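Local coordinates for pathogenicity island protein (Staphylococcus aureus subsp. aureus, PDB 3HL6) that is of unknown function but is encoded as ORF9 of a Staphylococcus aureus pathogenicity island and belongs to a putative mobile pathogenicity island protein family, at residues F42-V47 / L162-N167; V57-C62 / G176-T181; V30-F35 / V47-K52; C62-S67 / F183-N188; Q66-A71 / M158-A163. All coordinates share one frame; numbering follows the deposited sequence.

Contact 1. Residues F42-V47 / L162-N167; sequences FDMVYV and LATGIN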
# COMPACT_ATOMS: atom_id res chain seq x y z
N PHE B 42 -18.45 4.20 -4.40
CA PHE B 42 -18.24 5.02 -5.58
C PHE B 42 -18.63 4.21 -6.77
O PHE B 42 -18.67 4.71 -7.89
CB PHE B 42 -16.76 5.40 -5.74
CG PHE B 42 -16.36 6.66 -5.02
CD1 PHE B 42 -16.62 7.89 -5.57
CD2 PHE B 42 -15.71 6.59 -3.81
CE1 PHE B 42 -16.24 9.05 -4.92
CE2 PHE B 42 -15.31 7.76 -3.14
CZ PHE B 42 -15.59 8.99 -3.70
N ASP B 43 -18.88 2.92 -6.52
CA ASP B 43 -19.57 2.08 -7.46
C ASP B 43 -18.81 1.93 -8.77
O ASP B 43 -19.36 2.13 -9.86
CB ASP B 43 -20.91 2.70 -7.74
CG ASP B 43 -21.95 1.68 -8.10
OD1 ASP B 43 -21.59 0.54 -8.46
OD2 ASP B 43 -23.14 2.06 -8.01
N MET B 44 -17.54 1.59 -8.68
CA MET B 44 -16.70 1.63 -9.86
C MET B 44 -16.75 0.28 -10.54
O MET B 44 -16.90 -0.75 -9.88
CB MET B 44 -15.26 2.00 -9.50
CG MET B 44 -15.08 3.44 -9.06
SD MET B 44 -13.48 3.66 -8.27
CE MET B 44 -13.49 5.39 -7.81
N VAL B 45 -16.61 0.29 -11.86
CA VAL B 45 -16.28 -0.91 -12.61
C VAL B 45 -14.78 -0.95 -12.89
O VAL B 45 -14.22 -0.01 -13.47
CB VAL B 45 -17.10 -0.94 -13.93
CG1 VAL B 45 -16.68 -2.11 -14.83
CG2 VAL B 45 -18.59 -0.99 -13.61
N TYR B 46 -14.11 -2.02 -12.48
CA TYR B 46 -12.65 -2.10 -12.65
C TYR B 46 -12.27 -3.08 -13.73
O TYR B 46 -12.79 -4.19 -13.79
CB TYR B 46 -11.96 -2.53 -11.35
CG TYR B 46 -12.35 -1.72 -10.14
CD1 TYR B 46 -13.46 -2.07 -9.37
CD2 TYR B 46 -11.62 -0.58 -9.77
CE1 TYR B 46 -13.82 -1.34 -8.27
CE2 TYR B 46 -11.98 0.16 -8.65
CZ TYR B 46 -13.09 -0.22 -7.91
OH TYR B 46 -13.47 0.50 -6.80
N VAL B 47 -11.32 -2.69 -14.57
CA VAL B 47 -10.88 -3.55 -15.64
C VAL B 47 -9.36 -3.67 -15.59
O VAL B 47 -8.65 -2.67 -15.47
CB VAL B 47 -11.33 -2.99 -17.00
CG1 VAL B 47 -10.57 -3.67 -18.12
CG2 VAL B 47 -12.85 -3.17 -17.17
N LEU B 162 -7.50 9.06 -5.54
CA LEU B 162 -8.01 9.53 -4.26
C LEU B 162 -9.26 8.76 -3.83
O LEU B 162 -9.34 8.30 -2.69
CB LEU B 162 -8.30 11.03 -4.34
CG LEU B 162 -7.02 11.81 -4.60
CD1 LEU B 162 -7.26 13.28 -4.88
CD2 LEU B 162 -6.12 11.63 -3.38
N ALA B 163 -10.20 8.56 -4.75
CA ALA B 163 -11.50 8.00 -4.37
C ALA B 163 -11.35 6.62 -3.72
O ALA B 163 -12.11 6.27 -2.81
CB ALA B 163 -12.47 7.94 -5.56
N THR B 164 -10.34 5.86 -4.16
CA THR B 164 -10.15 4.52 -3.65
C THR B 164 -9.58 4.50 -2.24
O THR B 164 -9.50 3.43 -1.62
CB THR B 164 -9.21 3.67 -4.55
OG1 THR B 164 -7.88 4.23 -4.55
CG2 THR B 164 -9.76 3.57 -5.97
N GLY B 165 -9.17 5.66 -1.72
CA GLY B 165 -8.74 5.68 -0.31
C GLY B 165 -9.75 6.22 0.71
O GLY B 165 -9.45 6.32 1.88
N ILE B 166 -10.96 6.56 0.26
CA ILE B 166 -11.91 7.31 1.08
C ILE B 166 -13.06 6.40 1.49
O ILE B 166 -13.84 5.94 0.63
CB ILE B 166 -12.53 8.49 0.31
CG1 ILE B 166 -11.47 9.52 -0.08
CG2 ILE B 166 -13.68 9.15 1.11
CD1 ILE B 166 -12.05 10.65 -0.82
N ASN B 167 -13.20 6.15 2.79
CA ASN B 167 -14.34 5.37 3.28
C ASN B 167 -15.49 6.29 3.67
O ASN B 167 -15.28 7.32 4.31
CB ASN B 167 -13.94 4.44 4.44
CG ASN B 167 -12.95 3.35 4.01
OD1 ASN B 167 -12.85 3.00 2.84
ND2 ASN B 167 -12.22 2.83 4.98

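Contact 2. Residues V57-C62 / G176-T181; sequences VYIKDC and GLKLVT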
# COMPACT_ATOMS: atom_id res chain seq x y z
N VAL B 57 -16.73 5.15 -12.56
CA VAL B 57 -17.95 5.00 -11.79
C VAL B 57 -19.02 4.63 -12.78
O VAL B 57 -18.97 4.99 -13.96
CB VAL B 57 -18.37 6.27 -11.00
CG1 VAL B 57 -17.26 6.70 -10.07
CG2 VAL B 57 -18.76 7.38 -11.95
N TYR B 58 -19.99 3.87 -12.31
CA TYR B 58 -20.96 3.32 -13.20
C TYR B 58 -22.04 4.37 -13.44
O TYR B 58 -22.57 4.95 -12.51
CB TYR B 58 -21.46 2.02 -12.59
CG TYR B 58 -22.85 1.66 -12.96
CD1 TYR B 58 -23.11 0.87 -14.07
CD2 TYR B 58 -23.92 2.09 -12.17
CE1 TYR B 58 -24.40 0.52 -14.40
CE2 TYR B 58 -25.20 1.75 -12.50
CZ TYR B 58 -25.43 0.97 -13.61
OH TYR B 58 -26.72 0.64 -13.92
N ILE B 59 -22.31 4.68 -14.71
CA ILE B 59 -23.40 5.57 -15.08
C ILE B 59 -24.48 4.83 -15.88
O ILE B 59 -24.19 4.23 -16.93
CB ILE B 59 -22.93 6.79 -15.92
CG1 ILE B 59 -21.51 7.24 -15.54
CG2 ILE B 59 -23.98 7.92 -15.88
CD1 ILE B 59 -21.41 8.17 -14.38
N LYS B 60 -25.72 4.90 -15.37
CA LYS B 60 -26.82 4.06 -15.89
C LYS B 60 -27.29 4.53 -17.27
O LYS B 60 -27.33 3.74 -18.23
CB LYS B 60 -27.99 4.06 -14.90
CG LYS B 60 -28.38 5.47 -14.43
CD LYS B 60 -27.22 6.10 -13.58
CE LYS B 60 -27.37 7.64 -13.59
NZ LYS B 60 -27.55 8.14 -15.00
N ASP B 61 -27.66 5.82 -17.35
CA ASP B 61 -28.12 6.43 -18.60
C ASP B 61 -27.08 6.31 -19.70
O ASP B 61 -27.42 6.16 -20.88
CB ASP B 61 -28.43 7.92 -18.38
CG ASP B 61 -29.57 8.14 -17.37
OD1 ASP B 61 -30.35 7.19 -17.13
OD2 ASP B 61 -29.67 9.27 -16.82
N CYS B 62 -25.81 6.36 -19.30
CA CYS B 62 -24.74 6.79 -20.17
C CYS B 62 -23.89 5.62 -20.62
O CYS B 62 -23.42 4.83 -19.80
CB CYS B 62 -23.87 7.81 -19.42
SG CYS B 62 -22.38 8.32 -20.31
N GLY B 176 -19.98 14.56 -7.51
CA GLY B 176 -18.86 15.19 -8.22
C GLY B 176 -18.10 14.32 -9.20
O GLY B 176 -17.89 14.70 -10.35
N LEU B 177 -17.67 13.14 -8.75
CA LEU B 177 -16.90 12.26 -9.63
C LEU B 177 -17.76 11.70 -10.78
O LEU B 177 -17.27 11.51 -11.91
CB LEU B 177 -16.23 11.15 -8.82
CG LEU B 177 -15.30 10.27 -9.66
CD1 LEU B 177 -14.12 11.09 -10.29
CD2 LEU B 177 -14.80 9.11 -8.83
N LYS B 178 -19.03 11.47 -10.49
CA LYS B 178 -19.94 10.96 -11.48
C LYS B 178 -20.22 11.96 -12.60
O LYS B 178 -20.21 11.58 -13.78
CB LYS B 178 -21.24 10.50 -10.78
CG LYS B 178 -22.36 10.12 -11.69
CD LYS B 178 -23.26 9.08 -11.03
CE LYS B 178 -24.57 8.93 -11.81
NZ LYS B 178 -25.39 7.74 -11.43
N LEU B 179 -20.42 13.24 -12.26
CA LEU B 179 -20.71 14.27 -13.28
C LEU B 179 -19.52 14.57 -14.19
O LEU B 179 -19.64 14.87 -15.38
CB LEU B 179 -21.15 15.59 -12.63
CG LEU B 179 -22.27 15.65 -11.60
CD1 LEU B 179 -22.07 16.84 -10.64
CD2 LEU B 179 -23.62 15.73 -12.30
N VAL B 180 -18.34 14.52 -13.60
CA VAL B 180 -17.14 14.73 -14.35
C VAL B 180 -16.90 13.52 -15.24
O VAL B 180 -16.55 13.66 -16.40
CB VAL B 180 -15.97 14.99 -13.39
CG1 VAL B 180 -14.72 14.95 -14.12
CG2 VAL B 180 -16.14 16.41 -12.73
N THR B 181 -17.12 12.31 -14.71
CA THR B 181 -16.83 11.15 -15.54
C THR B 181 -17.89 10.99 -16.64
O THR B 181 -17.60 10.48 -17.72
CB THR B 181 -16.61 9.84 -14.74
OG1 THR B 181 -17.78 9.52 -14.01
CG2 THR B 181 -15.55 10.02 -13.72

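Contact 3. Residues V30-F35 / V47-K52; sequences VQPCCF and VMMNSK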
# COMPACT_ATOMS: atom_id res chain seq x y z
N VAL B 30 -2.91 -11.65 -21.38
CA VAL B 30 -3.60 -12.53 -22.33
C VAL B 30 -5.13 -12.44 -22.23
O VAL B 30 -5.84 -12.74 -23.20
CB VAL B 30 -3.14 -14.02 -22.23
CG1 VAL B 30 -1.62 -14.14 -22.33
CG2 VAL B 30 -3.68 -14.69 -20.96
N GLN B 31 -5.63 -12.02 -21.08
CA GLN B 31 -7.07 -12.07 -20.81
C GLN B 31 -7.49 -10.94 -19.87
O GLN B 31 -7.12 -10.93 -18.70
CB GLN B 31 -7.45 -13.44 -20.23
CG GLN B 31 -8.93 -13.65 -20.00
CD GLN B 31 -9.72 -13.67 -21.30
OE1 GLN B 31 -9.45 -14.47 -22.19
NE2 GLN B 31 -10.71 -12.78 -21.40
N PRO B 32 -8.26 -9.97 -20.40
CA PRO B 32 -8.90 -8.92 -19.60
C PRO B 32 -9.80 -9.46 -18.48
O PRO B 32 -10.66 -10.31 -18.71
CB PRO B 32 -9.74 -8.15 -20.62
CG PRO B 32 -9.08 -8.41 -21.92
CD PRO B 32 -8.54 -9.81 -21.83
N CYS B 33 -9.57 -8.97 -17.26
CA CYS B 33 -10.41 -9.29 -16.12
C CYS B 33 -11.21 -8.07 -15.78
O CYS B 33 -10.87 -6.96 -16.16
CB CYS B 33 -9.56 -9.68 -14.91
SG CYS B 33 -8.12 -10.66 -15.35
N CYS B 34 -12.28 -8.28 -15.05
CA CYS B 34 -13.27 -7.25 -14.92
C CYS B 34 -14.06 -7.51 -13.64
O CYS B 34 -14.58 -8.60 -13.41
CB CYS B 34 -14.17 -7.27 -16.14
SG CYS B 34 -15.39 -6.00 -16.10
N PHE B 35 -14.13 -6.51 -12.77
CA PHE B 35 -14.75 -6.76 -11.49
C PHE B 35 -15.37 -5.54 -10.83
O PHE B 35 -15.26 -4.43 -11.34
CB PHE B 35 -13.79 -7.49 -10.54
CG PHE B 35 -12.54 -6.74 -10.23
CD1 PHE B 35 -11.45 -6.80 -11.08
CD2 PHE B 35 -12.46 -5.96 -9.10
CE1 PHE B 35 -10.29 -6.11 -10.78
CE2 PHE B 35 -11.30 -5.27 -8.81
CZ PHE B 35 -10.21 -5.36 -9.65
N VAL B 47 -11.32 -2.69 -14.57
CA VAL B 47 -10.88 -3.55 -15.64
C VAL B 47 -9.36 -3.67 -15.59
O VAL B 47 -8.65 -2.67 -15.47
CB VAL B 47 -11.33 -2.99 -17.00
CG1 VAL B 47 -10.57 -3.67 -18.12
CG2 VAL B 47 -12.85 -3.17 -17.17
N MET B 48 -8.88 -4.91 -15.66
CA MET B 48 -7.47 -5.19 -15.81
C MET B 48 -7.24 -5.60 -17.24
O MET B 48 -7.67 -6.65 -17.65
CB MET B 48 -7.07 -6.38 -14.95
CG MET B 48 -7.04 -6.10 -13.48
SD MET B 48 -5.39 -5.57 -12.99
CE MET B 48 -4.33 -6.57 -14.03
N MET B 49 -6.56 -4.78 -18.00
CA MET B 49 -6.30 -5.17 -19.36
C MET B 49 -4.85 -4.83 -19.70
O MET B 49 -4.42 -3.70 -19.55
CB MET B 49 -7.27 -4.44 -20.28
CG MET B 49 -7.15 -4.80 -21.73
SD MET B 49 -8.55 -4.12 -22.64
CE MET B 49 -9.90 -4.48 -21.51
N ASN B 50 -4.11 -5.83 -20.16
CA ASN B 50 -2.80 -5.57 -20.70
C ASN B 50 -1.92 -4.99 -19.63
O ASN B 50 -1.28 -3.97 -19.85
CB ASN B 50 -2.89 -4.60 -21.87
CG ASN B 50 -3.01 -5.32 -23.20
OD1 ASN B 50 -2.09 -5.98 -23.64
ND2 ASN B 50 -4.16 -5.18 -23.85
N SER B 51 -1.94 -5.63 -18.47
CA SER B 51 -1.17 -5.17 -17.30
C SER B 51 -1.54 -3.78 -16.70
O SER B 51 -0.79 -3.25 -15.87
CB SER B 51 0.34 -5.24 -17.61
OG SER B 51 0.71 -4.34 -18.64
N LYS B 52 -2.67 -3.20 -17.10
CA LYS B 52 -3.11 -1.92 -16.50
C LYS B 52 -4.46 -2.05 -15.81
O LYS B 52 -5.27 -2.93 -16.16
CB LYS B 52 -3.15 -0.81 -17.55
CG LYS B 52 -1.77 -0.42 -18.09
CD LYS B 52 -1.93 0.57 -19.22
CE LYS B 52 -0.72 1.47 -19.38
NZ LYS B 52 0.36 0.70 -20.02

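Contact 4. Residues C62-S67 / F183-N188; sequences CKVRQS and FVQDEN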
# COMPACT_ATOMS: atom_id res chain seq x y z
N CYS B 62 -25.81 6.36 -19.30
CA CYS B 62 -24.74 6.79 -20.17
C CYS B 62 -23.89 5.62 -20.62
O CYS B 62 -23.42 4.83 -19.80
CB CYS B 62 -23.87 7.81 -19.42
SG CYS B 62 -22.38 8.32 -20.31
N LYS B 63 -23.68 5.51 -21.94
CA LYS B 63 -22.70 4.59 -22.51
C LYS B 63 -21.27 5.05 -22.21
O LYS B 63 -20.91 6.19 -22.52
CB LYS B 63 -22.90 4.49 -24.03
CG LYS B 63 -22.62 3.11 -24.61
CD LYS B 63 -22.57 3.15 -26.15
CE LYS B 63 -21.55 2.06 -26.65
NZ LYS B 63 -21.45 2.11 -28.15
N VAL B 64 -20.47 4.18 -21.61
CA VAL B 64 -19.09 4.53 -21.28
C VAL B 64 -18.15 4.09 -22.38
O VAL B 64 -18.06 2.91 -22.67
CB VAL B 64 -18.64 3.87 -19.97
CG1 VAL B 64 -19.36 4.51 -18.76
CG2 VAL B 64 -18.86 2.34 -20.04
N ARG B 65 -17.46 5.04 -23.00
CA ARG B 65 -16.48 4.76 -24.04
C ARG B 65 -15.07 5.09 -23.57
O ARG B 65 -14.11 5.05 -24.33
CB ARG B 65 -16.79 5.56 -25.32
CG ARG B 65 -16.04 5.04 -26.58
CD ARG B 65 -15.89 3.49 -26.59
NE ARG B 65 -14.54 3.04 -26.95
CZ ARG B 65 -14.16 2.74 -28.20
NH1 ARG B 65 -15.04 2.84 -29.21
NH2 ARG B 65 -12.91 2.35 -28.44
N GLN B 66 -14.97 5.40 -22.28
CA GLN B 66 -13.76 6.00 -21.73
C GLN B 66 -13.63 5.60 -20.25
O GLN B 66 -14.46 5.98 -19.42
CB GLN B 66 -13.82 7.51 -21.90
CG GLN B 66 -12.66 8.26 -21.31
CD GLN B 66 -11.39 8.11 -22.12
OE1 GLN B 66 -10.72 7.08 -22.05
NE2 GLN B 66 -11.04 9.14 -22.88
N SER B 67 -12.62 4.82 -19.93
CA SER B 67 -12.26 4.57 -18.53
C SER B 67 -10.99 5.33 -18.11
O SER B 67 -10.42 6.06 -18.90
CB SER B 67 -12.07 3.08 -18.29
OG SER B 67 -13.05 2.63 -17.39
N PHE B 183 -19.57 13.68 -18.17
CA PHE B 183 -19.29 14.75 -19.11
C PHE B 183 -18.27 14.35 -20.17
O PHE B 183 -18.35 14.79 -21.31
CB PHE B 183 -18.78 15.95 -18.35
CG PHE B 183 -18.39 17.11 -19.21
CD1 PHE B 183 -17.04 17.47 -19.35
CD2 PHE B 183 -19.35 17.88 -19.84
CE1 PHE B 183 -16.67 18.56 -20.11
CE2 PHE B 183 -18.98 18.98 -20.62
CZ PHE B 183 -17.64 19.32 -20.76
N VAL B 184 -17.32 13.52 -19.79
CA VAL B 184 -16.24 13.19 -20.71
C VAL B 184 -16.52 12.01 -21.65
O VAL B 184 -15.90 11.91 -22.71
CB VAL B 184 -14.92 13.00 -19.94
CG1 VAL B 184 -13.91 12.33 -20.83
CG2 VAL B 184 -14.42 14.35 -19.47
N GLN B 185 -17.45 11.13 -21.28
CA GLN B 185 -18.02 10.20 -22.24
C GLN B 185 -18.75 11.01 -23.31
O GLN B 185 -19.82 11.56 -23.05
CB GLN B 185 -19.01 9.25 -21.57
CG GLN B 185 -18.53 8.62 -20.27
CD GLN B 185 -17.20 7.92 -20.42
OE1 GLN B 185 -16.97 7.24 -21.42
NE2 GLN B 185 -16.32 8.08 -19.43
N ASP B 186 -18.17 11.14 -24.49
CA ASP B 186 -18.48 12.34 -25.29
C ASP B 186 -19.91 12.41 -25.81
O ASP B 186 -20.45 11.44 -26.37
CB ASP B 186 -17.49 12.54 -26.43
CG ASP B 186 -16.65 13.78 -26.23
OD1 ASP B 186 -17.02 14.63 -25.37
OD2 ASP B 186 -15.61 13.88 -26.93
N GLU B 187 -20.51 13.59 -25.63
CA GLU B 187 -21.63 14.01 -26.45
C GLU B 187 -21.12 14.84 -27.63
O GLU B 187 -21.90 15.61 -28.24
CB GLU B 187 -22.59 14.86 -25.63
CG GLU B 187 -23.06 14.21 -24.33
CD GLU B 187 -24.12 15.03 -23.62
OE1 GLU B 187 -24.69 15.96 -24.26
OE2 GLU B 187 -24.39 14.76 -22.43
N ASN B 188 -19.81 14.69 -27.96
CA ASN B 188 -19.06 15.83 -28.51
C ASN B 188 -19.46 17.07 -27.73
O ASN B 188 -19.85 18.09 -28.30
CB ASN B 188 -19.37 16.01 -30.02
CG ASN B 188 -19.29 14.69 -30.79
OD1 ASN B 188 -19.35 14.67 -32.02
ND2 ASN B 188 -19.15 13.59 -30.07

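Contact 5. Residues Q66-A71 / M158-A163; sequences QSFELA and MLYQLA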
# COMPACT_ATOMS: atom_id res chain seq x y z
N GLN B 66 -14.97 5.40 -22.28
CA GLN B 66 -13.76 6.00 -21.73
C GLN B 66 -13.63 5.60 -20.25
O GLN B 66 -14.46 5.98 -19.42
CB GLN B 66 -13.82 7.51 -21.90
CG GLN B 66 -12.66 8.26 -21.31
CD GLN B 66 -11.39 8.11 -22.12
OE1 GLN B 66 -10.72 7.08 -22.05
NE2 GLN B 66 -11.04 9.14 -22.88
N SER B 67 -12.62 4.82 -19.93
CA SER B 67 -12.26 4.57 -18.53
C SER B 67 -10.99 5.33 -18.11
O SER B 67 -10.42 6.06 -18.90
CB SER B 67 -12.07 3.08 -18.29
OG SER B 67 -13.05 2.63 -17.39
N PHE B 68 -10.56 5.16 -16.86
CA PHE B 68 -9.45 5.93 -16.32
C PHE B 68 -8.44 5.03 -15.64
O PHE B 68 -8.79 4.20 -14.82
CB PHE B 68 -9.96 7.01 -15.37
CG PHE B 68 -11.08 7.81 -15.95
CD1 PHE B 68 -10.80 8.94 -16.71
CD2 PHE B 68 -12.41 7.36 -15.83
CE1 PHE B 68 -11.83 9.64 -17.30
CE2 PHE B 68 -13.45 8.05 -16.39
CZ PHE B 68 -13.18 9.19 -17.14
N GLU B 69 -7.17 5.21 -16.01
CA GLU B 69 -6.10 4.41 -15.50
C GLU B 69 -5.86 4.61 -14.00
O GLU B 69 -5.60 5.73 -13.56
CB GLU B 69 -4.81 4.77 -16.25
CG GLU B 69 -3.56 4.13 -15.66
CD GLU B 69 -2.40 4.12 -16.61
OE1 GLU B 69 -1.23 4.12 -16.13
OE2 GLU B 69 -2.67 4.10 -17.84
N LEU B 70 -5.91 3.53 -13.24
CA LEU B 70 -5.58 3.56 -11.82
C LEU B 70 -4.13 3.23 -11.56
O LEU B 70 -3.55 3.70 -10.59
CB LEU B 70 -6.40 2.55 -11.04
CG LEU B 70 -7.83 2.92 -10.68
CD1 LEU B 70 -8.28 1.95 -9.57
CD2 LEU B 70 -7.96 4.37 -10.24
N ALA B 71 -3.56 2.39 -12.42
CA ALA B 71 -2.26 1.78 -12.16
C ALA B 71 -1.60 1.23 -13.42
O ALA B 71 -2.27 0.66 -14.30
CB ALA B 71 -2.38 0.72 -11.10
N MET B 158 -6.53 10.99 -11.42
CA MET B 158 -6.07 11.27 -10.09
C MET B 158 -7.21 11.40 -9.05
O MET B 158 -7.10 10.90 -7.95
CB MET B 158 -5.18 12.51 -10.14
CG MET B 158 -4.37 12.65 -8.92
SD MET B 158 -4.88 14.17 -8.16
CE MET B 158 -3.25 14.94 -7.92
N LEU B 159 -8.31 12.04 -9.43
CA LEU B 159 -9.57 11.94 -8.67
C LEU B 159 -9.95 10.50 -8.41
O LEU B 159 -10.24 10.11 -7.30
CB LEU B 159 -10.71 12.68 -9.39
CG LEU B 159 -10.62 14.22 -9.35
CD1 LEU B 159 -11.61 14.84 -10.30
CD2 LEU B 159 -10.83 14.71 -7.93
N TYR B 160 -9.90 9.67 -9.44
CA TYR B 160 -10.17 8.26 -9.20
C TYR B 160 -9.27 7.65 -8.15
O TYR B 160 -9.72 6.85 -7.36
CB TYR B 160 -10.14 7.46 -10.49
CG TYR B 160 -11.46 7.49 -11.18
CD1 TYR B 160 -12.33 6.41 -11.11
CD2 TYR B 160 -11.85 8.61 -11.87
CE1 TYR B 160 -13.55 6.44 -11.73
CE2 TYR B 160 -13.05 8.66 -12.50
CZ TYR B 160 -13.92 7.57 -12.43
OH TYR B 160 -15.14 7.64 -13.08
N GLN B 161 -7.99 8.01 -8.14
CA GLN B 161 -7.03 7.38 -7.23
C GLN B 161 -7.29 7.77 -5.78
O GLN B 161 -7.29 6.92 -4.89
CB GLN B 161 -5.59 7.74 -7.63
CG GLN B 161 -5.16 7.08 -8.94
CD GLN B 161 -3.83 7.64 -9.50
OE1 GLN B 161 -3.49 8.80 -9.29
NE2 GLN B 161 -3.10 6.81 -10.17
N LEU B 162 -7.50 9.06 -5.54
CA LEU B 162 -8.01 9.53 -4.26
C LEU B 162 -9.26 8.76 -3.83
O LEU B 162 -9.34 8.30 -2.69
CB LEU B 162 -8.30 11.03 -4.34
CG LEU B 162 -7.02 11.81 -4.60
CD1 LEU B 162 -7.26 13.28 -4.88
CD2 LEU B 162 -6.12 11.63 -3.38
N ALA B 163 -10.20 8.56 -4.75
CA ALA B 163 -11.50 8.00 -4.37
C ALA B 163 -11.35 6.62 -3.72
O ALA B 163 -12.11 6.27 -2.81
CB ALA B 163 -12.47 7.94 -5.56

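Contact 1. Residues F42-V47 / L162-N167
The methyl group of Ala163 sits over the centre of the Phe42 ring, its CB 3.7 Å from the ring centroid and 10° off the normal, a clear CH-pi contact. The same methyl also takes Met44 CE at 3.6 Å, so one small side chain is shared by an aromatic face and the end of a thioether. Met44 gets there because its chain runs extended beyond CG (chi2 166°, chi3 -179°), and SD passes 4.4 Å from Thr164 CG2. Past the ring, Ile166 lies at the rim, its carbonyl O near the ring plane. Ala163 to Ile166 form a type I turn beside the start of strand 44-49. Farther out, Asp40 receives the backbone N of both Phe42 and Met44, and Arg13 binds Ala163 O. Thr164 OG1 turns back to Gln161 O. No hydrogen bond crosses between the two segments: their buried join rests on dispersion and CH-pi contact, while Asp40, Arg13 and Gln161 take up several of the polar groups around it.

Contact 2. Residues V57-C62 / G176-T181
Lys178 reaches toward Ile59 and Lys60 with CG anti to its backbone N (chi1 171°) and the rest of its chain extended, which carries its methylenes out to Ile59 CD1 and its NZ to Lys60. Val57 has CG1 anti to its carbonyl carbon (chi1 -57°), which leaves CG2 in the crowded position between N and C and divides the two methyls between different helix residues. CG1 meets Leu177 CD2 at 3.7 Å, whereas CG2 lies 3.8 Å from Lys178 CA and also reaches Thr181. Beside it, Ile59 CD1 rests on Lys178 CG at 3.5 Å, the two side chains crossing obliquely. At the solvent-facing end Lys60 bends across Lys178 at about a right angle, although the placing of the two lysine ends is doubtful. Lys60 NZ forms a salt bridge with Asp61 OD2, 3.0 Å long, which may offset part of its charge. Deeper in, Leu177 also touches Tyr160. Here the loop that leaves strand 52-57 folds over one side of helix 171-184, joining the mixed sheet to the helices packed on it.

Contact 3. Residues V30-F35 / V47-K52
Met48 forms the apolar centre, its CB 4.1 Å from Cys33 CB and its CG 4.2 Å from Phe35 CE1. Met48 CG meets the phenyl ring at its edge, near the ring plane, and beyond it the chain bends at chi2 (-92°) and chi3, which leads its end away from strand 33-37 toward Tyr21 and Ser28 of helix 13-30. On the other face of the sheet Cys34 SG packs against Val47 CG2 at 4.0 Å. These pairs belong to the antiparallel hairpin of strands 33-37 and 44-49, with Cys33-Met48 a hydrogen-bonded pair and Cys34-Val47 a non-hydrogen-bonded one. Cys33 N donates to Met48 O at 3.0 Å, and Met48 N returns a bond to Cys33 O at 2.9 Å. Toward the strand ends Pro32 adds its CA, 3.2 Å from Met48 O in a CA-H...O contact, and its ring lies obliquely across Met49, CB to CE 3.8 Å. Beyond Met49 a type I' turn to Lys52 leads into strand 52-57; there Ser51 N is held by Ser28 OG and Ser51 O by Tyr21 OH.

Contact 4. Residues C62-S67 / F183-N188
Gln185, just beyond the C-terminal end of helix 171-184, inserts its side chain into the loop between strands 52-57 and 68-71 and bonds the backbone of Arg65 and Gln66. Its chain is folded: CG stands opposite the carbonyl carbon and beside the backbone N (chi1 -46°), and a second bend follows at chi2 (-54°). This shape turns the amide toward the loop, where both of its polar atoms are used. OE1 accepts Arg65 N at 2.8 Å, the donor tilted somewhat from the carbonyl plane. NE2 gives a bond of 2.8 Å to Gln66 O, meeting a lone pair in the plane of that carbonyl, with an N-H...O angle of 146°. Since NE2 also bonds Thr181 O one helical turn back, the amide is gripped from both helix and loop and its rotation is fixed. Alongside, the methylene of Gln66 CB lies 3.7 Å from Gln185 CD, and Val184 CG1 reaches Gln66 CG at 4.3 Å. At the other end of the loop segment Cys62, SG anti to its own backbone N, places that sulfur 3.7 Å from Gln185 CB.

Contact 5. Residues Q66-A71 / M158-A163
Phe68 and Leu70 on strand 68-71, an outermost strand of the five-stranded mixed sheet, pack against Tyr160 and Gln161 of helix 152-163 in a helix-on-sheet layer. The local axes pass 8.0 Å apart and cross at -49°. Phe68 and Tyr160 have nearly parallel rings, their planes 21° apart, but are slid so far that they barely overlap: the centroids are 4.9 Å apart. The touching is done by Phe68 CD2, which comes over one face of the tyrosine ring at 3.6 Å from Tyr160 CE2. Tyr160 is held at its far end too, as its OH takes the backbone N of Val57. The Leu70 side chain crosses that of Tyr160 at about a right angle, CD2 3.8 Å from Tyr160 CB. Around Leu70 the strand carries a classic beta bulge, Leu70 and Ala71 both facing Leu53. Gln161, extended beyond CG, reaches the bulged strand. Its NE2 donates to Leu70 O over 3.2 Å; the N-H...O angle is a straight 165°, and the acceptor lies in the amide plane of Gln161 although the donor stands well above the carbonyl plane of Leu70.

In the fold
Contacts 1, 3 and 5 all reach the five-stranded mixed sheet. Contact 3 is its hairpin 33-37/44-49 and shares Val47 with contact 1, their centres about 17 Å apart. Contacts 1 and 5 lie only about 8 Å apart between centres, both on helix 152-163, with Met44 and Tyr160 in contact between them. Contacts 2 and 4 follow one another on segment 57-67, which leaves strand 52-57, share Cys62 and both use helix 171-184, their centres about 9 Å apart. Along the chain contact 3 closes before contacts 2, 4 and 5 open, and contact 5 nests inside the loop closed by contact 2. Thus the N-terminal sheet is tied to two successive helices from much later in the sequence, making one compact body.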